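Local coordinates for protein 2-hydroxyhepta-2,4-diene-1, 7-dioateisomerase (Mycobacterium abscessus, PDB 3R6O) that probably isomerises 2-hydroxyhepta-2,4-diene-1,7-dioate as a magnesium-binding member of the fumarylacetoacetate hydrolase (FAH) family, at residues Ala208-Val211 / Arg212-Tyr216; Met257-Gly260 / Phe261-Val265; Ser138-Gly141 / Pro142-Val146. All coordinates share one frame; numbering follows the deposited sequence.

Contact 1: residues Ala208-Val211 / Arg212-Tyr216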
loop_
_atom_site.group_PDB
_atom_site.type_symbol
_atom_site.label_atom_id
_atom_site.label_comp_id
_atom_site.label_asym_id
_atom_site.label_seq_id
_atom_site.Cartn_x
_atom_site.Cartn_y
_atom_site.Cartn_z
ATOM N N ALA A 208 -14.135 -6.996 -9.408
ATOM C CA ALA A 208 -13.782 -5.638 -9.806
ATOM C C ALA A 208 -12.256 -5.604 -9.692
ATOM O O ALA A 208 -11.679 -6.324 -8.864
ATOM C CB ALA A 208 -14.402 -4.620 -8.852
ATOM N N GLN A 209 -11.600 -4.768 -10.478
ATOM C CA GLN A 209 -10.128 -4.662 -10.373
ATOM C C GLN A 209 -9.730 -3.274 -9.955
ATOM O O GLN A 209 -8.976 -2.568 -10.674
ATOM C CB GLN A 209 -9.488 -5.068 -11.702
ATOM C CG GLN A 209 -9.708 -6.525 -12.123
ATOM C CD GLN A 209 -8.578 -7.486 -11.686
ATOM O OE1 GLN A 209 -7.685 -7.130 -10.901
ATOM N NE2 GLN A 209 -8.625 -8.697 -12.193
ATOM N N VAL A 210 -10.218 -2.871 -8.778
ATOM C CA VAL A 210 -10.097 -1.484 -8.384
ATOM C C VAL A 210 -8.646 -1.098 -8.113
ATOM O O VAL A 210 -8.213 -0.005 -8.485
ATOM C CB VAL A 210 -11.020 -1.116 -7.201
ATOM C CG1 VAL A 210 -10.863 0.331 -6.868
ATOM C CG2 VAL A 210 -12.495 -1.385 -7.581
ATOM N N VAL A 211 -7.879 -1.981 -7.463
ATOM C CA VAL A 211 -6.471 -1.743 -7.270
ATOM C C VAL A 211 -5.729 -1.499 -8.584
ATOM O O VAL A 211 -5.011 -0.495 -8.714
ATOM C CB VAL A 211 -5.771 -2.903 -6.454
ATOM C CG1 VAL A 211 -4.240 -2.757 -6.508
ATOM C CG2 VAL A 211 -6.277 -2.888 -5.009
ATOM N N ARG A 212 -5.930 -2.381 -9.549
ATOM C CA ARG A 212 -5.384 -2.226 -10.906
ATOM C C ARG A 212 -5.736 -0.877 -11.536
ATOM O O ARG A 212 -4.849 -0.170 -12.046
ATOM C CB ARG A 212 -5.834 -3.371 -11.830
ATOM C CG ARG A 212 -5.113 -3.405 -13.167
ATOM C CD ARG A 212 -5.534 -4.605 -13.965
ATOM N NE ARG A 212 -4.880 -5.822 -13.484
ATOM C CZ ARG A 212 -5.288 -7.058 -13.734
ATOM N NH1 ARG A 212 -4.567 -8.096 -13.272
ATOM N NH2 ARG A 212 -6.438 -7.279 -14.383
ATOM N N GLY A 213 -7.012 -0.519 -11.441
ATOM C CA GLY A 213 -7.510 0.705 -12.053
ATOM C C GLY A 213 -6.994 2.002 -11.455
ATOM O O GLY A 213 -6.922 3.010 -12.118
ATOM N N LYS A 214 -6.596 1.954 -10.202
ATOM C CA LYS A 214 -6.144 3.139 -9.529
ATOM C C LYS A 214 -4.641 3.164 -9.319
ATOM O O LYS A 214 -4.128 4.096 -8.687
ATOM C CB LYS A 214 -6.855 3.235 -8.191
ATOM C CG LYS A 214 -8.296 3.725 -8.289
ATOM C CD LYS A 214 -8.993 3.739 -6.940
ATOM C CE LYS A 214 -10.477 4.151 -7.051
ATOM N NZ LYS A 214 -10.632 5.519 -7.653
ATOM N N GLY A 215 -3.955 2.116 -9.747
ATOM C CA GLY A 215 -2.583 1.868 -9.271
ATOM C C GLY A 215 -1.394 2.080 -10.214
ATOM O O GLY A 215 -0.228 1.860 -9.813
ATOM N N TYR A 216 -1.653 2.442 -11.454
ATOM C CA TYR A 216 -0.569 2.596 -12.445
ATOM C C TYR A 216 0.363 3.764 -12.059
ATOM O O TYR A 216 -0.124 4.717 -11.446
ATOM C CB TYR A 216 -1.164 2.936 -13.776
ATOM C CG TYR A 216 -1.798 1.792 -14.557
ATOM C CD1 TYR A 216 -1.068 1.124 -15.526
ATOM C CD2 TYR A 216 -3.114 1.414 -14.350
ATOM C CE1 TYR A 216 -1.633 0.145 -16.303
ATOM C CE2 TYR A 216 -3.702 0.389 -15.153
ATOM C CZ TYR A 216 -2.936 -0.219 -16.103
ATOM O OH TYR A 216 -3.423 -1.211 -16.914
HETATM O O HOH W 1 -7.303 -4.838 -9.047
#
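Gln209 and Arg212 meet at the N-terminal end of the short helix 210-214, a local helix-start contact at the subunit interface beside the magnesium site. Gln209 occupies the N-cap position, and its carbonyl O accepts the first main-chain bond of the helix from Gly213 N at 2.9 Å. At the next residue, Lys214 N reaches back to Val211 O at 3.3 Å and, weakly, to Val210 O.

The two long side chains run alongside each other in the same direction, and their flat ends stack: amide and guanidinium planes differ by only 19°, with Gln209 OE1 lying 3.6 Å above the centre of the Arg212 guanidinium plane. Gln209 NE2 and Arg212 NH2 are both donors, so their 3.4 Å approach is stacking and not a hydrogen bond. The second subunit fixes the rotation of the amide: its Pro129 O accepts a hydrogen bond from NE2 and its Val131 N donates one to OE1.

On another side of the helix, Lys214 stretches along Val210, CE resting 3.8 Å from Val210 CG1, before bending at its last torsion (chi4 -59°). Its NZ then forms a salt bridge with the magnesium ligand Asp189 and a hydrogen bond with Thr191. Back at the cap, a water spans the start of the helix, donating to Gln209 OE1 at 3.0 Å and accepting from Arg212 N at 2.9 Å.

Contact 2: residues Met257-Gly260 / Phe261-Val265; sequences MTLG and FAEVV
Phe261 opens helix 261-269 and at once receives Met257 from the preceding loop over one face of its ring. The two side chains cross at about a right angle in a Met-aromatic contact: Met257 SD stands 4.4 Å from the Phe261 ring centroid, 10° off the ring normal, and Met257 CE joins it with a CH-pi contact at 4.3 Å from the same centroid. A turn at the end of the methionine chain (chi3 80°) lays the methyl back over the helix start, where it also touches Val264 CG2. Tyr184 meets the Phe261 ring edge-to-face, and Ile161 and Val163 of strand 155-165 pack against it.

Two residues further, Glu263 reaches back past Leu259, crossing that side chain at about a right angle. Its OE1 accepts a hydrogen bond from Gly260 N at 3.1 Å, met from 36° above the carboxylate plane. Gly260 is the N-cap, so this is the side-chain-to-N-cap half of a capping box. OE2 of the same carboxylate forms a salt bridge with Arg174.

Val264 follows: its N closes the first helical turn on Gly260 O at 2.8 Å, while CG2 packs 3.9 Å from Leu259 CB. A carboxylate in the first turn, shared between a backbone N-H and an arginine, would probably interact favourably with the helix dipole while tying the loop to the helix.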
loop_
_atom_site.group_PDB
_atom_site.type_symbol
_atom_site.label_atom_id
_atom_site.label_comp_id
_atom_site.label_asym_id
_atom_site.label_seq_id
_atom_site.Cartn_x
_atom_site.Cartn_y
_atom_site.Cartn_z
ATOM N N MET A 257 -18.201 17.369 2.293
ATOM C CA MET A 257 -17.794 16.015 2.617
ATOM C C MET A 257 -18.834 15.361 3.532
ATOM O O MET A 257 -19.268 15.907 4.536
ATOM C CB MET A 257 -16.421 16.001 3.248
ATOM C CG MET A 257 -15.296 16.460 2.331
ATOM S SD MET A 257 -13.855 16.976 3.311
ATOM C CE MET A 257 -13.133 15.409 3.686
ATOM N N THR A 258 -19.241 14.167 3.144
ATOM C CA THR A 258 -20.125 13.350 3.964
ATOM C C THR A 258 -19.395 13.064 5.279
ATOM O O THR A 258 -19.922 13.268 6.365
ATOM C CB THR A 258 -20.385 12.031 3.246
ATOM O OG1 THR A 258 -21.039 12.291 2.006
ATOM C CG2 THR A 258 -21.191 11.085 4.106
ATOM N N LEU A 259 -18.156 12.613 5.163
ATOM C CA LEU A 259 -17.290 12.515 6.316
ATOM C C LEU A 259 -16.249 13.624 6.269
ATOM O O LEU A 259 -15.377 13.627 5.385
ATOM C CB LEU A 259 -16.596 11.169 6.300
ATOM C CG LEU A 259 -17.483 9.943 6.470
ATOM C CD1 LEU A 259 -16.556 8.724 6.598
ATOM C CD2 LEU A 259 -18.362 10.082 7.715
ATOM N N GLY A 260 -16.291 14.526 7.245
ATOM C CA GLY A 260 -15.247 15.559 7.374
ATOM C C GLY A 260 -13.875 14.991 7.683
ATOM O O GLY A 260 -13.740 13.796 8.038
ATOM N N PHE A 261 -12.851 15.837 7.562
ATOM C CA PHE A 261 -11.440 15.417 7.815
ATOM C C PHE A 261 -11.230 14.579 9.086
ATOM O O PHE A 261 -10.577 13.514 9.056
ATOM C CB PHE A 261 -10.492 16.627 7.865
ATOM C CG PHE A 261 -10.240 17.269 6.533
ATOM C CD1 PHE A 261 -9.556 16.566 5.505
ATOM C CD2 PHE A 261 -10.664 18.561 6.284
ATOM C CE1 PHE A 261 -9.327 17.176 4.274
ATOM C CE2 PHE A 261 -10.428 19.178 5.063
ATOM C CZ PHE A 261 -9.759 18.488 4.050
ATOM N N ALA A 262 -11.795 15.032 10.198
ATOM C CA ALA A 262 -11.623 14.321 11.453
ATOM C C ALA A 262 -12.277 12.940 11.399
ATOM O O ALA A 262 -11.686 11.948 11.799
ATOM C CB ALA A 262 -12.147 15.198 12.656
ATOM N N GLU A 263 -13.473 12.872 10.839
ATOM C CA GLU A 263 -14.205 11.620 10.717
ATOM C C GLU A 263 -13.577 10.656 9.720
ATOM O O GLU A 263 -13.680 9.438 9.893
ATOM C CB GLU A 263 -15.642 11.900 10.290
ATOM C CG GLU A 263 -16.478 12.611 11.278
ATOM C CD GLU A 263 -17.821 13.033 10.672
ATOM O OE1 GLU A 263 -17.871 13.992 9.833
ATOM O OE2 GLU A 263 -18.827 12.384 11.045
ATOM N N VAL A 264 -12.971 11.202 8.670
ATOM C CA VAL A 264 -12.123 10.431 7.727
ATOM C C VAL A 264 -10.994 9.710 8.474
ATOM O O VAL A 264 -10.867 8.489 8.386
ATOM C CB VAL A 264 -11.595 11.321 6.592
ATOM C CG1 VAL A 264 -10.490 10.618 5.762
ATOM C CG2 VAL A 264 -12.757 11.695 5.629
ATOM N N VAL A 265 -10.245 10.457 9.287
ATOM C CA VAL A 265 -9.138 9.874 10.035
ATOM C C VAL A 265 -9.624 8.801 11.023
ATOM O O VAL A 265 -9.017 7.718 11.136
ATOM C CB VAL A 265 -8.329 10.951 10.758
ATOM C CG1 VAL A 265 -7.319 10.314 11.718
ATOM C CG2 VAL A 265 -7.630 11.865 9.735
#

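Contact 3: residues Ser138-Gly141 / Pro142-Val146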
loop_
_atom_site.group_PDB
_atom_site.type_symbol
_atom_site.label_atom_id
_atom_site.label_comp_id
_atom_site.label_asym_id
_atom_site.label_seq_id
_atom_site.Cartn_x
_atom_site.Cartn_y
_atom_site.Cartn_z
ATOM N N SER A 138 2.253 4.848 -7.683
ATOM C CA SER A 138 1.438 5.738 -8.486
ATOM C C SER A 138 1.753 7.226 -8.219
ATOM O O SER A 138 1.378 8.079 -9.038
ATOM C CB SER A 138 -0.059 5.501 -8.290
ATOM O OG SER A 138 -0.516 5.810 -6.977
ATOM N N ILE A 139 2.386 7.509 -7.067
ATOM C CA ILE A 139 2.627 8.871 -6.607
ATOM C C ILE A 139 3.438 9.606 -7.653
ATOM O O ILE A 139 4.352 9.029 -8.286
ATOM C CB ILE A 139 3.397 8.911 -5.254
ATOM C CG1 ILE A 139 2.466 8.548 -4.102
ATOM C CG2 ILE A 139 4.151 10.292 -5.036
ATOM C CD1 ILE A 139 1.375 9.610 -3.746
ATOM N N SER A 140 3.077 10.866 -7.818
ATOM C CA SER A 140 3.558 11.698 -8.887
ATOM C C SER A 140 3.506 13.149 -8.479
ATOM O O SER A 140 2.839 13.522 -7.503
ATOM C CB SER A 140 2.668 11.530 -10.118
ATOM O OG SER A 140 3.474 11.694 -11.236
ATOM N N GLY A 141 4.172 13.977 -9.266
ATOM C CA GLY A 141 4.346 15.384 -8.925
ATOM C C GLY A 141 3.305 16.307 -9.517
ATOM O O GLY A 141 2.519 15.906 -10.364
ATOM N N PRO A 142 3.337 17.581 -9.130
ATOM C CA PRO A 142 2.295 18.543 -9.523
ATOM C C PRO A 142 2.337 19.066 -10.943
ATOM O O PRO A 142 1.425 19.800 -11.336
ATOM C CB PRO A 142 2.565 19.712 -8.579
ATOM C CG PRO A 142 4.024 19.640 -8.381
ATOM C CD PRO A 142 4.279 18.196 -8.180
ATOM N N ARG A 143 3.408 18.754 -11.681
ATOM C CA ARG A 143 3.517 19.160 -13.063
ATOM C C ARG A 143 3.828 17.987 -13.970
ATOM O O ARG A 143 4.136 18.167 -15.145
ATOM C CB ARG A 143 4.581 20.263 -13.220
ATOM C CG ARG A 143 4.188 21.564 -12.574
ATOM C CD ARG A 143 4.964 22.763 -13.136
ATOM N NE ARG A 143 4.072 23.868 -13.486
ATOM C CZ ARG A 143 3.646 24.162 -14.720
ATOM N NH1 ARG A 143 4.014 23.449 -15.779
ATOM N NH2 ARG A 143 2.834 25.192 -14.895
ATOM N N ASP A 144 3.713 16.781 -13.432
ATOM C CA ASP A 144 4.096 15.598 -14.143
ATOM C C ASP A 144 2.945 15.075 -14.994
ATOM O O ASP A 144 1.779 15.140 -14.586
ATOM C CB ASP A 144 4.530 14.510 -13.156
ATOM C CG ASP A 144 5.814 14.857 -12.427
ATOM O OD1 ASP A 144 6.529 15.794 -12.850
ATOM O OD2 ASP A 144 6.127 14.147 -11.452
ATOM N N ALA A 145 3.283 14.491 -16.134
ATOM C CA ALA A 145 2.285 13.949 -17.012
ATOM C C ALA A 145 1.546 12.795 -16.354
ATOM O O ALA A 145 2.136 12.002 -15.602
ATOM C CB ALA A 145 2.878 13.490 -18.310
ATOM N N VAL A 146 0.258 12.726 -16.638
ATOM C CA VAL A 146 -0.533 11.504 -16.440
ATOM C C VAL A 146 -0.456 10.692 -17.715
ATOM O O VAL A 146 -0.682 11.215 -18.805
ATOM C CB VAL A 146 -2.008 11.842 -16.163
ATOM C CG1 VAL A 146 -2.885 10.543 -16.174
ATOM C CG2 VAL A 146 -2.086 12.563 -14.810
HETATM O O HOH W 2 1.440 13.912 -11.957
#
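Asp144 turns its carboxylate back toward the main chain of Gly141, and one branch, OD2, does the touching. Gly141 N donates to Asp144 OD2 at 2.9 Å, through a bond bent to 138° at the hydrogen and arriving from 47° above the carboxylate plane. Its first torsion explains the reach: CG lies opposite the carbonyl carbon (chi1 -67°), which swings the carboxylate in across the ends of the turn. Ser140 comes alongside the root of the same side chain, its OG 3.6 Å from Asp144 CB.

These groups close a type I beta turn running from Gly141 to Asp144, with Pro142 and Arg143 at its two corners. The main-chain bond that defines the turn, from Asp144 N to Gly141 O, is nearly straight but weak at 3.4 Å, so the shorter side-chain bond to Gly141 N adds a second link between the first and last residues. Pro142, its phi confined near the value this corner requires, directs CB away from 138-141, and its ring packs on Pro224. The turn lies between two sheets: strand 139-140 pairs in parallel with strand 220-221, whereas strand 146-148, just beyond, runs parallel beside strand 312-320. Pro142 already shares a backbone hydrogen bond with Arg315 of that second partner strand.

At the open end of the turn, beside Ser140, sits a water with three bonds. It accepts from Ser140 OG at 3.1 Å, and this fixes the direction in which the serine hydroxyl gives its proton. Gly141 O, which also takes the weak turn bond, accepts from the water at 2.8 Å, and the water's other donation goes to Asp144 O at 2.9 Å.

Contacts 1, 2 and 3 come from separate parts of the chain and stand differently toward the magnesium site. Contact 1 is nearest: the Lys214 side chain lies about 4 Å from the bound magnesium, which Glu160 and Asp189 hold. Contact 2 stands further back, with the Val264 side chain about 11 Å from the ion and that of Met257 about 9 Å from that of Glu160. Contact 3 is not at the metal either: the Ser140 side chain is about 11 Å from that of Asp189. It does adjoin contact 1, where Tyr216 O sits 3.3 Å from Ser138 CB. Contact 2 touches neither; its nearest atoms are about 14 Å from contact 1 and about 15 Å from contact 3.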